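Local atomic coordinates of signal recognition particle receptor FtsY (Sulfolobus acidocaldarius, PDB entry 5L3S), a protein that is an SRP receptor of the SRP54-type family, joining an N-terminal helical bundle to a GTPase domain of the P-loop class. Residues Y15-E20 with G57-R62; E29-L34 with V43-L48; L130-A135 with L155-I160; D215-I220 with N238-D243. All coordinates share one frame; numbering follows the deposited sequence. Where two conformers were deposited one is given.

Interaction 1 (Y15-E20 with G57-R62); sequences YKTIKE and GKKVSR
Two backbone hydrogen bonds with sound geometry tie Ile-18 to the turn at Gly-57 and Lys-58. Ile-18 N donates to Lys-58 O over 2.9 Å, nearly straight at 173°, and Gly-57 N reaches Ile-18 O, also at 2.9 Å and 158°. Nearer the chain start, Lys-16 and Val-60 form a hydrogen-bonded antiparallel pair. Its Lys-16 N to Val-60 O bond is modelled doubtfully short and its return bond, Val-60 N to Lys-16 O, is weak. The Lys-59 CA adds a C-H...O contact to Lys-16 O at 3.3 Å. Strands 15-17 and 59-61 thus build a two-stranded antiparallel sheet at the far end of the helical bundle, with helices 20-36 and 41-55 lying between them in the chain. Apolar contact is modest: Ile-18 and Val-60 cross at about a right angle, with Ile-18 CG1 4.1 Å from Val-60 CG1. With chi1 at 66°, Val-60 CG1 sits between its own N and carbonyl carbon, a position from which it also meets Lys-16 O. Beyond the strand end, the aliphatic parts of Lys-16 and Arg-62 touch, CG to CG at 3.9 Å. Their like charges come fairly close, Lys-16 NZ lying 4.4 Å from Arg-62 NE, and both residues are exposed to solvent.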
loop_
_atom_site.group_PDB
_atom_site.type_symbol
_atom_site.label_atom_id
_atom_site.label_comp_id
_atom_site.label_asym_id
_atom_site.label_seq_id
_atom_site.Cartn_x
_atom_site.Cartn_y
_atom_site.Cartn_z
ATOM N N TYR B 15 -6.276 24.360 -42.202
ATOM C CA TYR B 15 -6.038 23.786 -40.888
ATOM C C TYR B 15 -6.059 24.894 -39.839
ATOM O O TYR B 15 -5.543 25.989 -40.076
ATOM C CB TYR B 15 -4.690 23.057 -40.865
ATOM C CG TYR B 15 -4.375 22.286 -42.132
ATOM C CD1 TYR B 15 -3.125 22.387 -42.736
ATOM C CD2 TYR B 15 -5.320 21.454 -42.725
ATOM C CE1 TYR B 15 -2.826 21.691 -43.895
ATOM C CE2 TYR B 15 -5.029 20.753 -43.887
ATOM C CZ TYR B 15 -3.780 20.873 -44.464
ATOM O OH TYR B 15 -3.485 20.180 -45.618
ATOM N N LYS B 16 -6.661 24.613 -38.684
ATOM C CA LYS B 16 -6.701 25.576 -37.584
ATOM C C LYS B 16 -5.498 25.424 -36.660
ATOM O O LYS B 16 -4.999 24.323 -36.453
ATOM C CB LYS B 16 -8.001 25.455 -36.785
ATOM C CG LYS B 16 -9.229 26.023 -37.486
ATOM C CD LYS B 16 -9.043 27.494 -37.854
ATOM C CE LYS B 16 -10.305 28.066 -38.476
ATOM N NZ LYS B 16 -10.095 29.426 -39.051
ATOM N N THR B 17 -5.035 26.539 -36.112
ATOM C CA THR B 17 -3.880 26.539 -35.228
ATOM C C THR B 17 -4.299 26.383 -33.760
ATOM O O THR B 17 -5.135 27.130 -33.256
ATOM C CB THR B 17 -3.059 27.826 -35.394
ATOM O OG1 THR B 17 -2.680 27.978 -36.767
ATOM C CG2 THR B 17 -1.809 27.782 -34.530
ATOM N N ILE B 18 -3.715 25.410 -33.079
ATOM C CA ILE B 18 -4.046 25.191 -31.676
ATOM C C ILE B 18 -3.465 26.286 -30.791
ATOM O O ILE B 18 -2.268 26.572 -30.843
ATOM C CB ILE B 18 -3.550 23.831 -31.183
ATOM C CG1 ILE B 18 -4.204 22.702 -31.978
ATOM C CG2 ILE B 18 -3.829 23.677 -29.691
ATOM C CD1 ILE B 18 -3.685 21.326 -31.592
ATOM N N LYS B 19 -4.330 26.896 -29.986
ATOM C CA LYS B 19 -3.920 27.910 -29.026
ATOM C C LYS B 19 -4.174 27.368 -27.630
ATOM O O LYS B 19 -4.919 26.402 -27.475
ATOM C CB LYS B 19 -4.731 29.190 -29.215
ATOM C CG LYS B 19 -4.761 29.711 -30.642
ATOM C CD LYS B 19 -3.366 30.032 -31.129
ATOM C CE LYS B 19 -3.391 30.500 -32.590
ATOM N NZ LYS B 19 -4.231 31.707 -32.750
ATOM N N GLU B 20 -3.577 28.003 -26.623
ATOM C CA GLU B 20 -3.722 27.533 -25.241
ATOM C C GLU B 20 -5.181 27.427 -24.819
ATOM O O GLU B 20 -5.585 26.436 -24.219
ATOM C CB GLU B 20 -2.942 28.402 -24.254
ATOM C CG GLU B 20 -2.876 27.775 -22.857
ATOM C CD GLU B 20 -2.075 28.588 -21.859
ATOM O OE1 GLU B 20 -1.714 29.741 -22.174
ATOM O OE2 GLU B 20 -1.808 28.064 -20.754
ATOM N N GLY B 57 0.533 25.743 -31.155
ATOM C CA GLY B 57 1.151 26.125 -32.417
ATOM C C GLY B 57 0.984 25.107 -33.530
ATOM O O GLY B 57 1.216 25.419 -34.700
ATOM N N LYS B 58 0.579 23.891 -33.170
ATOM C CA LYS B 58 0.361 22.836 -34.156
ATOM C C LYS B 58 -0.936 23.063 -34.919
ATOM O O LYS B 58 -1.915 23.547 -34.362
ATOM C CB LYS B 58 0.334 21.456 -33.495
ATOM C CG LYS B 58 1.598 21.090 -32.728
ATOM C CD LYS B 58 2.843 21.153 -33.590
ATOM C CE LYS B 58 4.052 20.574 -32.861
ATOM N NZ LYS B 58 5.319 20.788 -33.632
ATOM N N LYS B 59 -0.931 22.721 -36.203
ATOM C CA LYS B 59 -2.117 22.877 -37.036
ATOM C C LYS B 59 -3.014 21.650 -36.933
ATOM O O LYS B 59 -2.560 20.568 -36.567
ATOM C CB LYS B 59 -1.724 23.113 -38.493
ATOM C CG LYS B 59 -0.906 24.369 -38.727
ATOM C CD LYS B 59 -0.502 24.466 -40.190
ATOM C CE LYS B 59 0.316 25.715 -40.467
ATOM N NZ LYS B 59 0.668 25.831 -41.915
ATOM N N VAL B 60 -4.289 21.827 -37.263
ATOM C CA VAL B 60 -5.257 20.740 -37.206
ATOM C C VAL B 60 -6.454 21.064 -38.096
ATOM O O VAL B 60 -6.813 22.231 -38.257
ATOM C CB VAL B 60 -5.720 20.482 -35.753
ATOM C CG1 VAL B 60 -6.501 21.673 -35.215
ATOM C CG2 VAL B 60 -6.545 19.212 -35.668
ATOM N N SER B 61 -7.059 20.034 -38.685
ATOM C CA SER B 61 -8.203 20.219 -39.576
ATOM C C SER B 61 -9.377 20.887 -38.868
ATOM O O SER B 61 -9.554 20.736 -37.655
ATOM C CB SER B 61 -8.646 18.882 -40.167
ATOM O OG SER B 61 -9.819 19.040 -40.944
ATOM N N ARG B 62 -10.181 21.616 -39.637
ATOM C CA ARG B 62 -11.290 22.391 -39.088
ATOM C C ARG B 62 -12.362 21.536 -38.419
ATOM O O ARG B 62 -12.797 21.846 -37.311
ATOM C CB ARG B 62 -11.920 23.270 -40.168
ATOM C CG ARG B 62 -11.091 24.486 -40.531
ATOM C CD ARG B 62 -11.608 25.157 -41.793
ATOM N NE ARG B 62 -10.838 26.352 -42.119
ATOM C CZ ARG B 62 -11.008 27.077 -43.219
ATOM N NH1 ARG B 62 -11.925 26.727 -44.112
ATOM N NH2 ARG B 62 -10.259 28.151 -43.430
#

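Interaction 2 (E29-L34 with V43-L48)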
loop_
_atom_site.group_PDB
_atom_site.type_symbol
_atom_site.label_atom_id
_atom_site.label_comp_id
_atom_site.label_asym_id
_atom_site.label_seq_id
_atom_site.Cartn_x
_atom_site.Cartn_y
_atom_site.Cartn_z
ATOM N N GLU B 29 -9.623 17.968 -17.459
ATOM C CA GLU B 29 -10.208 16.627 -17.359
ATOM C C GLU B 29 -9.111 15.563 -17.310
ATOM O O GLU B 29 -9.194 14.609 -16.536
ATOM C CB GLU B 29 -11.159 16.341 -18.522
ATOM C CG GLU B 29 -12.495 17.061 -18.424
ATOM C CD GLU B 29 -13.375 16.850 -19.647
ATOM O OE1 GLU B 29 -12.889 16.279 -20.649
ATOM O OE2 GLU B 29 -14.556 17.258 -19.606
ATOM N N LEU B 30 -8.078 15.734 -18.131
ATOM C CA LEU B 30 -6.965 14.787 -18.140
ATOM C C LEU B 30 -6.188 14.797 -16.823
ATOM O O LEU B 30 -5.695 13.757 -16.383
ATOM C CB LEU B 30 -6.028 15.055 -19.318
ATOM C CG LEU B 30 -6.631 14.711 -20.684
ATOM C CD1 LEU B 30 -5.730 15.173 -21.830
ATOM C CD2 LEU B 30 -6.915 13.216 -20.778
ATOM N N ARG B 31 -6.076 15.969 -16.207
ATOM C CA ARG B 31 -5.359 16.090 -14.952
ATOM C C ARG B 31 -6.043 15.280 -13.869
ATOM O O ARG B 31 -5.389 14.576 -13.109
ATOM C CB ARG B 31 -5.256 17.544 -14.495
ATOM C CG ARG B 31 -4.546 17.678 -13.144
ATOM C CD ARG B 31 -4.694 19.080 -12.562
ATOM N NE ARG B 31 -4.309 20.110 -13.524
ATOM C CZ ARG B 31 -3.056 20.381 -13.877
ATOM N NH1 ARG B 31 -2.043 19.688 -13.352
ATOM N NH2 ARG B 31 -2.815 21.341 -14.768
ATOM N N PHE B 32 -7.363 15.372 -13.806
ATOM C CA PHE B 32 -8.091 14.638 -12.780
ATOM C C PHE B 32 -8.142 13.130 -13.043
ATOM O O PHE B 32 -8.193 12.335 -12.107
ATOM C CB PHE B 32 -9.458 15.267 -12.545
ATOM C CG PHE B 32 -9.366 16.643 -11.966
ATOM C CD1 PHE B 32 -8.804 16.838 -10.712
ATOM C CD2 PHE B 32 -9.786 17.752 -12.688
ATOM C CE1 PHE B 32 -8.691 18.106 -10.177
ATOM C CE2 PHE B 32 -9.671 19.013 -12.159
ATOM C CZ PHE B 32 -9.122 19.191 -10.904
ATOM N N GLN B 33 -8.087 12.746 -14.312
ATOM C CA GLN B 33 -8.008 11.338 -14.676
ATOM C C GLN B 33 -6.675 10.731 -14.232
ATOM O O GLN B 33 -6.644 9.654 -13.636
ATOM C CB GLN B 33 -8.210 11.159 -16.192
ATOM C CG GLN B 33 -8.241 9.699 -16.633
ATOM C CD GLN B 33 -8.844 9.509 -18.019
ATOM O OE1 GLN B 33 -9.228 10.476 -18.685
ATOM N NE2 GLN B 33 -8.931 8.256 -18.460
ATOM N N LEU B 34 -5.575 11.422 -14.517
ATOM C CA LEU B 34 -4.257 10.951 -14.094
ATOM C C LEU B 34 -4.136 10.924 -12.567
ATOM O O LEU B 34 -3.621 9.962 -11.998
ATOM C CB LEU B 34 -3.148 11.822 -14.690
ATOM C CG LEU B 34 -3.046 11.809 -16.229
ATOM C CD1 LEU B 34 -2.085 12.876 -16.739
ATOM C CD2 LEU B 34 -2.629 10.445 -16.691
ATOM N N VAL B 43 4.231 14.813 -11.119
ATOM C CA VAL B 43 4.470 14.171 -12.408
ATOM C C VAL B 43 3.334 14.477 -13.388
ATOM O O VAL B 43 3.570 14.751 -14.565
ATOM C CB VAL B 43 4.649 12.648 -12.238
ATOM C CG1 VAL B 43 4.683 11.936 -13.594
ATOM C CG2 VAL B 43 5.913 12.375 -11.447
ATOM N N THR B 44 2.105 14.432 -12.888
ATOM C CA THR B 44 0.930 14.817 -13.676
ATOM C C THR B 44 1.074 16.220 -14.251
ATOM O O THR B 44 0.829 16.445 -15.440
ATOM C CB THR B 44 -0.343 14.705 -12.828
ATOM O OG1 THR B 44 -0.650 13.320 -12.641
ATOM C CG2 THR B 44 -1.528 15.385 -13.502
ATOM N N GLU B 45 1.485 17.165 -13.414
ATOM C CA GLU B 45 1.690 18.533 -13.884
ATOM C C GLU B 45 2.747 18.635 -15.000
ATOM O O GLU B 45 2.529 19.309 -16.014
ATOM C CB GLU B 45 2.050 19.456 -12.727
ATOM C CG GLU B 45 2.171 20.913 -13.145
ATOM C CD GLU B 45 2.205 21.862 -11.964
ATOM O OE1 GLU B 45 2.158 21.381 -10.807
ATOM O OE2 GLU B 45 2.278 23.090 -12.198
ATOM N N LYS B 46 3.883 17.966 -14.823
ATOM C CA LYS B 46 4.954 18.044 -15.823
ATOM C C LYS B 46 4.511 17.423 -17.141
ATOM O O LYS B 46 4.764 17.966 -18.207
ATOM C CB LYS B 46 6.225 17.356 -15.326
ATOM C CG LYS B 46 6.959 18.095 -14.222
ATOM C CD LYS B 46 8.056 17.219 -13.633
ATOM C CE LYS B 46 8.912 17.967 -12.625
ATOM N NZ LYS B 46 9.783 17.024 -11.855
ATOM N N ILE B 47 3.835 16.286 -17.062
ATOM C CA ILE B 47 3.376 15.604 -18.265
ATOM C C ILE B 47 2.377 16.456 -19.048
ATOM O O ILE B 47 2.421 16.523 -20.285
ATOM C CB ILE B 47 2.772 14.233 -17.907
ATOM C CG1 ILE B 47 3.904 13.239 -17.648
ATOM C CG2 ILE B 47 1.874 13.717 -19.018
ATOM C CD1 ILE B 47 3.428 11.907 -17.151
ATOM N N LEU B 48 1.486 17.124 -18.327
ATOM C CA LEU B 48 0.486 17.952 -18.983
ATOM C C LEU B 48 1.083 19.255 -19.518
ATOM O O LEU B 48 0.606 19.808 -20.518
ATOM C CB LEU B 48 -0.669 18.236 -18.025
ATOM C CG LEU B 48 -1.496 16.998 -17.689
ATOM C CD1 LEU B 48 -2.614 17.388 -16.767
ATOM C CD2 LEU B 48 -2.038 16.344 -18.957
#
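Arg-31 of helix 20-36 lies against Thr-44, Glu-45 and Leu-48 of helix 41-55, two neighbouring helices of the SRP54-type helical bundle. The short helical segments run roughly antiparallel, at 144°, with axes 10.0 Å apart. Followed outward, Arg-31 CB first meets Leu-48 CD1 at 3.5 Å. Its CG, placed opposite the backbone N (chi1 178°), comes 3.8 Å from Thr-44 CG2. A bend at chi3 then turns the chain so that the guanidinium takes Leu-48 CD1 over the centre of one face. At the tip, Arg-31 NH1 lies 3.9 Å from Glu-45 CA, which stands at the guanidinium edge. The Arg-31 and Glu-45 side chains run side by side, yet the carboxylate plane is turned 88° from the guanidinium and the charged groups do not touch; NH2 has a long, weak ion pair with Glu-28 instead. Deeper in, Leu-34 and Leu-48 run past one another head to tail, Leu-34 CD1 against Leu-48 CD2, and Leu-30 and Ile-47 both pack on Leu-74 of helix 66-85. Thr-44 OG1 is hydrogen-bonded to Ser-40 O, just before helix 41-55. That same hydroxyl oxygen also packs on Leu-34 CB, 3.6 Å away.

Interaction 3 (L130-A135 with L155-I160)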
loop_
_atom_site.group_PDB
_atom_site.type_symbol
_atom_site.label_atom_id
_atom_site.label_comp_id
_atom_site.label_asym_id
_atom_site.label_seq_id
_atom_site.Cartn_x
_atom_site.Cartn_y
_atom_site.Cartn_z
ATOM N N LEU B 130 13.278 -23.520 -15.652
ATOM C CA LEU B 130 14.464 -23.064 -14.933
ATOM C C LEU B 130 14.428 -23.537 -13.479
ATOM O O LEU B 130 13.439 -23.321 -12.793
ATOM C CB LEU B 130 14.547 -21.535 -14.987
ATOM C CG LEU B 130 14.794 -21.007 -16.404
ATOM C CD1 LEU B 130 14.540 -19.512 -16.500
ATOM C CD2 LEU B 130 16.205 -21.332 -16.828
ATOM N N SER B 131 15.498 -24.178 -13.008
ATOM C CA SER B 131 15.544 -24.627 -11.611
ATOM C C SER B 131 15.775 -23.449 -10.658
ATOM O O SER B 131 16.404 -22.445 -11.019
ATOM C CB SER B 131 16.587 -25.739 -11.407
ATOM O OG SER B 131 17.892 -25.324 -11.773
ATOM N N THR B 132 15.233 -23.535 -9.445
ATOM C CA THR B 132 15.267 -22.406 -8.527
ATOM C C THR B 132 15.391 -22.852 -7.082
ATOM O O THR B 132 14.861 -23.897 -6.709
ATOM C CB THR B 132 13.963 -21.576 -8.620
ATOM O OG1 THR B 132 12.854 -22.387 -8.212
ATOM C CG2 THR B 132 13.719 -21.082 -10.035
ATOM N N ILE B 133 16.075 -22.056 -6.271
ATOM C CA ILE B 133 15.993 -22.221 -4.821
ATOM C C ILE B 133 15.739 -20.856 -4.209
ATOM O O ILE B 133 16.057 -19.819 -4.803
ATOM C CB ILE B 133 17.255 -22.847 -4.187
ATOM C CG1 ILE B 133 18.434 -21.879 -4.241
ATOM C CG2 ILE B 133 17.603 -24.179 -4.841
ATOM C CD1 ILE B 133 19.670 -22.422 -3.559
ATOM N N ILE B 134 15.148 -20.854 -3.021
ATOM C CA ILE B 134 14.807 -19.620 -2.341
ATOM C C ILE B 134 15.676 -19.488 -1.107
ATOM O O ILE B 134 15.857 -20.459 -0.368
ATOM C CB ILE B 134 13.339 -19.650 -1.874
ATOM C CG1 ILE B 134 12.411 -19.931 -3.057
ATOM C CG2 ILE B 134 12.986 -18.362 -1.122
ATOM C CD1 ILE B 134 10.967 -20.207 -2.670
ATOM N N ALA B 135 16.232 -18.295 -0.915
ATOM C CA ALA B 135 16.919 -17.940 0.318
ATOM C C ALA B 135 15.933 -17.222 1.245
ATOM O O ALA B 135 15.407 -16.153 0.901
ATOM C CB ALA B 135 18.091 -17.034 0.015
ATOM N N LEU B 155 5.415 -25.480 -4.155
ATOM C CA LEU B 155 6.062 -25.307 -5.466
ATOM C C LEU B 155 7.101 -26.403 -5.721
ATOM O O LEU B 155 7.649 -26.519 -6.820
ATOM C CB LEU B 155 6.727 -23.936 -5.539
ATOM C CG LEU B 155 5.764 -22.746 -5.453
ATOM C CD1 LEU B 155 6.503 -21.555 -4.929
ATOM C CD2 LEU B 155 5.165 -22.456 -6.819
ATOM N N GLU B 156 7.361 -27.199 -4.690
ATOM C CA GLU B 156 8.354 -28.280 -4.734
ATOM C C GLU B 156 9.743 -27.774 -5.098
ATOM O O GLU B 156 10.412 -28.322 -5.976
ATOM C CB GLU B 156 7.918 -29.409 -5.677
ATOM C CG GLU B 156 6.660 -30.125 -5.232
ATOM C CD GLU B 156 6.289 -31.273 -6.142
ATOM O OE1 GLU B 156 6.006 -31.024 -7.332
ATOM O OE2 GLU B 156 6.282 -32.428 -5.672
ATOM N N VAL B 157 10.165 -26.706 -4.442
ATOM C CA VAL B 157 11.517 -26.207 -4.623
ATOM C C VAL B 157 12.204 -26.139 -3.278
ATOM O O VAL B 157 11.542 -26.062 -2.241
ATOM C CB VAL B 157 11.539 -24.810 -5.285
ATOM C CG1 VAL B 157 10.931 -24.884 -6.678
ATOM C CG2 VAL B 157 10.810 -23.795 -4.429
ATOM N N GLN B 158 13.530 -26.168 -3.296
ATOM C CA GLN B 158 14.309 -26.122 -2.062
ATOM C C GLN B 158 14.331 -24.734 -1.427
ATOM O O GLN B 158 14.595 -23.737 -2.095
ATOM C CB GLN B 158 15.742 -26.565 -2.330
ATOM C CG GLN B 158 16.695 -26.221 -1.194
ATOM C CD GLN B 158 16.870 -27.362 -0.209
ATOM O OE1 GLN B 158 17.231 -28.467 -0.596
ATOM N NE2 GLN B 158 16.613 -27.094 1.074
ATOM N N LEU B 159 14.066 -24.680 -0.125
ATOM C CA LEU B 159 14.201 -23.450 0.641
ATOM C C LEU B 159 15.457 -23.537 1.494
ATOM O O LEU B 159 15.655 -24.508 2.221
ATOM C CB LEU B 159 12.998 -23.253 1.572
ATOM C CG LEU B 159 13.054 -22.000 2.441
ATOM C CD1 LEU B 159 13.003 -20.740 1.571
ATOM C CD2 LEU B 159 11.907 -21.999 3.454
ATOM N N ILE B 160 16.299 -22.520 1.425
ATOM C CA ILE B 160 17.472 -22.487 2.278
ATOM C C ILE B 160 17.183 -21.561 3.471
ATOM O O ILE B 160 16.972 -20.352 3.308
ATOM C CB ILE B 160 18.708 -22.022 1.500
ATOM C CG1 ILE B 160 18.950 -22.955 0.307
ATOM C CG2 ILE B 160 19.940 -21.968 2.410
ATOM C CD1 ILE B 160 19.461 -24.336 0.708
HETATM O O HOH W 1 14.787 -26.534 -5.758
#
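Ile-134 O accepts the shortest direct hydrogen bond of this contact: Ile-160 N donates over 2.8 Å, practically straight at 179°. Leu-159 CD1 rests against the same oxygen, 3.5 Å from Ile-134 O. The amide of the same residue, Ile-134 N, donates to Gln-158 O at 3.1 Å. Farther back the strands part, and a water spans the opening: it donates to Thr-132 O and accepts from Gln-158 N, each at 2.8 Å. These bonds set the parallel register of Ile-134 with Leu-159 and Ala-135 with Ile-160, and the two short strands lie 28° apart. They are the ends of a beta-alpha-beta unit whose helix, 144-155, closes with a Schellman motif at Glu-156 just before strand 158-160, the outermost strand, within this chain, on this side of the GTPase-domain sheet. Side chains pack on both faces. On the face toward helix 144-155, Ile-134 CG2 meets Leu-159 CD1, and the Ile-134 and Val-157 side chains cross at about a right angle, CD1 of the first against CG2 of the second; Leu-148 touches both Ile-134 and Leu-159. On the other face Ile-133 CD1 reaches Ile-160 CG1 at 4.0 Å, while Ile-133 and Gln-158 run side by side. Gln-158 bends at chi2 (94°), bringing NE2 to Leu-159 O at 3.0 Å, with the acceptor in the amide plane but the donor above the carbonyl plane.

Interaction 4 (D215-I220 with N238-D243). With GOL (glycerol), chain C.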
loop_
_atom_site.group_PDB
_atom_site.type_symbol
_atom_site.label_atom_id
_atom_site.label_comp_id
_atom_site.label_asym_id
_atom_site.label_seq_id
_atom_site.Cartn_x
_atom_site.Cartn_y
_atom_site.Cartn_z
ATOM N N ASP B 215 22.536 -10.529 -9.524
ATOM C CA ASP B 215 22.554 -10.219 -10.940
ATOM C C ASP B 215 21.360 -9.347 -11.308
ATOM O O ASP B 215 21.374 -8.675 -12.330
ATOM C CB ASP B 215 22.554 -11.502 -11.764
ATOM C CG ASP B 215 23.755 -12.373 -11.465
ATOM O OD1 ASP B 215 24.832 -12.078 -12.007
ATOM O OD2 ASP B 215 23.625 -13.329 -10.674
ATOM N N PHE B 216 20.334 -9.352 -10.469
ATOM C CA PHE B 216 19.137 -8.552 -10.733
ATOM C C PHE B 216 18.544 -8.138 -9.405
ATOM O O PHE B 216 18.435 -8.957 -8.503
ATOM C CB PHE B 216 18.113 -9.369 -11.528
ATOM C CG PHE B 216 17.190 -8.537 -12.393
ATOM C CD1 PHE B 216 17.673 -7.871 -13.510
ATOM C CD2 PHE B 216 15.837 -8.457 -12.106
ATOM C CE1 PHE B 216 16.825 -7.113 -14.315
ATOM C CE2 PHE B 216 14.983 -7.702 -12.904
ATOM C CZ PHE B 216 15.483 -7.028 -14.014
ATOM N N ARG B 217 18.147 -6.868 -9.281
ATOM C CA ARG B 217 17.552 -6.385 -8.040
ATOM C C ARG B 217 16.146 -5.848 -8.331
ATOM O O ARG B 217 15.979 -5.035 -9.227
ATOM C CB ARG B 217 18.384 -5.246 -7.442
ATOM C CG ARG B 217 19.837 -5.535 -7.168
ATOM C CD ARG B 217 20.515 -4.259 -6.706
ATOM N NE ARG B 217 21.937 -4.445 -6.465
ATOM C CZ ARG B 217 22.738 -3.521 -5.943
ATOM N NH1 ARG B 217 22.256 -2.330 -5.606
ATOM N NH2 ARG B 217 24.026 -3.789 -5.761
ATOM N N ILE B 218 15.151 -6.307 -7.578
ATOM C CA ILE B 218 13.771 -5.934 -7.837
ATOM C C ILE B 218 13.147 -5.255 -6.622
ATOM O O ILE B 218 13.070 -5.840 -5.547
ATOM C CB ILE B 218 12.900 -7.146 -8.212
ATOM C CG1 ILE B 218 13.472 -7.846 -9.455
ATOM C CG2 ILE B 218 11.455 -6.707 -8.467
ATOM C CD1 ILE B 218 12.693 -9.075 -9.876
ATOM N N LEU B 219 12.712 -4.018 -6.818
ATOM C CA LEU B 219 11.952 -3.302 -5.805
ATOM C C LEU B 219 10.492 -3.683 -5.961
ATOM O O LEU B 219 9.957 -3.692 -7.076
ATOM C CB LEU B 219 12.121 -1.794 -5.982
ATOM C CG LEU B 219 11.186 -0.924 -5.117
ATOM C CD1 LEU B 219 11.478 -1.107 -3.644
ATOM C CD2 LEU B 219 11.270 0.565 -5.561
ATOM N N ILE B 220 9.849 -4.024 -4.846
ATOM C CA ILE B 220 8.413 -4.275 -4.860
ATOM C C ILE B 220 7.645 -3.029 -4.386
ATOM O O ILE B 220 7.945 -2.479 -3.334
ATOM C CB ILE B 220 8.038 -5.483 -3.984
ATOM C CG1 ILE B 220 8.866 -6.719 -4.384
ATOM C CG2 ILE B 220 6.551 -5.768 -4.106
ATOM C CD1 ILE B 220 8.732 -7.065 -5.860
ATOM N N ASN B 238 18.353 5.833 -4.652
ATOM C CA ASN B 238 19.498 6.602 -4.167
ATOM C C ASN B 238 20.333 5.879 -3.103
ATOM O O ASN B 238 21.551 5.992 -3.101
ATOM C CB ASN B 238 19.049 7.965 -3.629
ATOM C CG ASN B 238 18.469 8.863 -4.711
ATOM O OD1 ASN B 238 18.838 8.769 -5.883
ATOM N ND2 ASN B 238 17.559 9.746 -4.318
ATOM N N ASN B 239 19.684 5.147 -2.198
ATOM C CA ASN B 239 20.399 4.499 -1.098
ATOM C C ASN B 239 20.885 3.085 -1.413
ATOM O O ASN B 239 21.830 2.592 -0.798
ATOM C CB ASN B 239 19.529 4.436 0.161
ATOM C CG ASN B 239 19.114 5.804 0.660
ATOM O OD1 ASN B 239 19.678 6.824 0.260
ATOM N ND2 ASN B 239 18.123 5.830 1.551
ATOM N N VAL B 240 20.212 2.425 -2.347
ATOM C CA VAL B 240 20.445 1.007 -2.599
ATOM C C VAL B 240 20.708 0.745 -4.088
ATOM O O VAL B 240 21.731 0.149 -4.455
ATOM C CB VAL B 240 19.227 0.179 -2.135
ATOM C CG1 VAL B 240 19.470 -1.316 -2.346
ATOM C CG2 VAL B 240 18.890 0.474 -0.672
ATOM N N GLY B 241 19.790 1.212 -4.941
ATOM C CA GLY B 241 19.843 0.933 -6.373
ATOM C C GLY B 241 19.115 -0.362 -6.716
ATOM O O GLY B 241 19.207 -1.351 -5.982
ATOM N N TYR B 242 18.359 -0.355 -7.809
ATOM C CA TYR B 242 17.661 -1.561 -8.264
ATOM C C TYR B 242 17.513 -1.508 -9.783
ATOM O O TYR B 242 17.756 -0.468 -10.401
ATOM C CB TYR B 242 16.298 -1.721 -7.585
ATOM C CG TYR B 242 15.409 -0.495 -7.693
ATOM C CD1 TYR B 242 15.466 0.511 -6.726
ATOM C CD2 TYR B 242 14.522 -0.338 -8.754
ATOM C CE1 TYR B 242 14.672 1.647 -6.814
ATOM C CE2 TYR B 242 13.713 0.796 -8.850
ATOM C CZ TYR B 242 13.796 1.782 -7.869
ATOM O OH TYR B 242 13.018 2.911 -7.947
ATOM N N ASP B 243 17.106 -2.623 -10.381
ATOM C CA ASP B 243 17.053 -2.734 -11.841
ATOM C C ASP B 243 15.637 -2.585 -12.394
ATOM O O ASP B 243 15.443 -2.064 -13.494
ATOM C CB ASP B 243 17.624 -4.080 -12.283
ATOM C CG ASP B 243 19.054 -4.275 -11.834
ATOM O OD1 ASP B 243 19.919 -3.512 -12.301
ATOM O OD2 ASP B 243 19.314 -5.186 -11.020
HETATM C C1 GOL C . 25.784 -2.552 -2.487
HETATM O O1 GOL C . 25.718 -2.225 -1.118
HETATM C C2 GOL C . 24.765 -1.734 -3.276
HETATM O O2 GOL C . 24.162 -0.762 -2.446
HETATM C C3 GOL C . 25.476 -1.064 -4.448
HETATM O O3 GOL C . 24.529 -0.655 -5.409
#
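A side-chain carboxylate takes the place of a backbone acceptor here: Asp-243 OD2 receives Arg-217 N at 2.7 Å through its anti lone pair. Asp-243 N in turn donates to Arg-217 O over 2.9 Å, so backbone and side chain of one aspartate hold both polar backbone atoms of one strand residue. The same side chain covers Phe-216, its CB lying 4.0 Å from the ring centroid, over the face but displaced toward the rim. Arg-217 is extended from CG to NE and carries its guanidinium to the backbone turn at Gly-241. There Arg-217 NH1 donates to Gly-241 O at 3.2 Å; the acceptor lies in the guanidinium plane, although the donor stands 52° out of the carbonyl plane. NH1 also bonds O3 of a glycerol, probably from the crystallisation liquor, and that oxygen donates to Val-240 O. Gly-241 has a positive phi (89°), at which a CB would press against Val-240 O, accounting for glycine. Tyr-242, with CG in the space between its N and carbonyl carbon (chi1 53°), offers a ring face to Leu-219: Leu-219 CB sits above the centre, 3.9 Å from the Tyr-242 ring centroid, and Leu-219 CD2 comes 3.6 Å from Tyr-242 CZ. The hydroxyl is bound by Ala-233 O. In this beta-alpha-beta unit, the link from helix 228-239 to strand 244-248 passes beside strand 216-222, with Leu-209 of helix 199-212 touching Arg-217 and Val-240, and Phe-107 of strand 102-107 touching Tyr-242.

The four contacts follow one another along the chain, except that interaction 2 is nested inside the loop closed by interaction 1. Those two belong to the helical bundle: helices 20-36 and 41-55, packed together in interaction 2, continue to the strands paired in interaction 1, with centres about 22 Å apart. Interactions 3 and 4 belong to the GTPase domain and reach the same mixed sheet, their centres about 21 Å apart, each within its own beta-alpha-beta unit: one at the outermost strand 158-160, the other beside strand 216-222. The centres of interactions 1 and 3 lie about 59 Å apart on opposite sides of the chain's centre, whereas those of 2 and 4 are about 28 Å apart, consistent with an elongated two-part receptor.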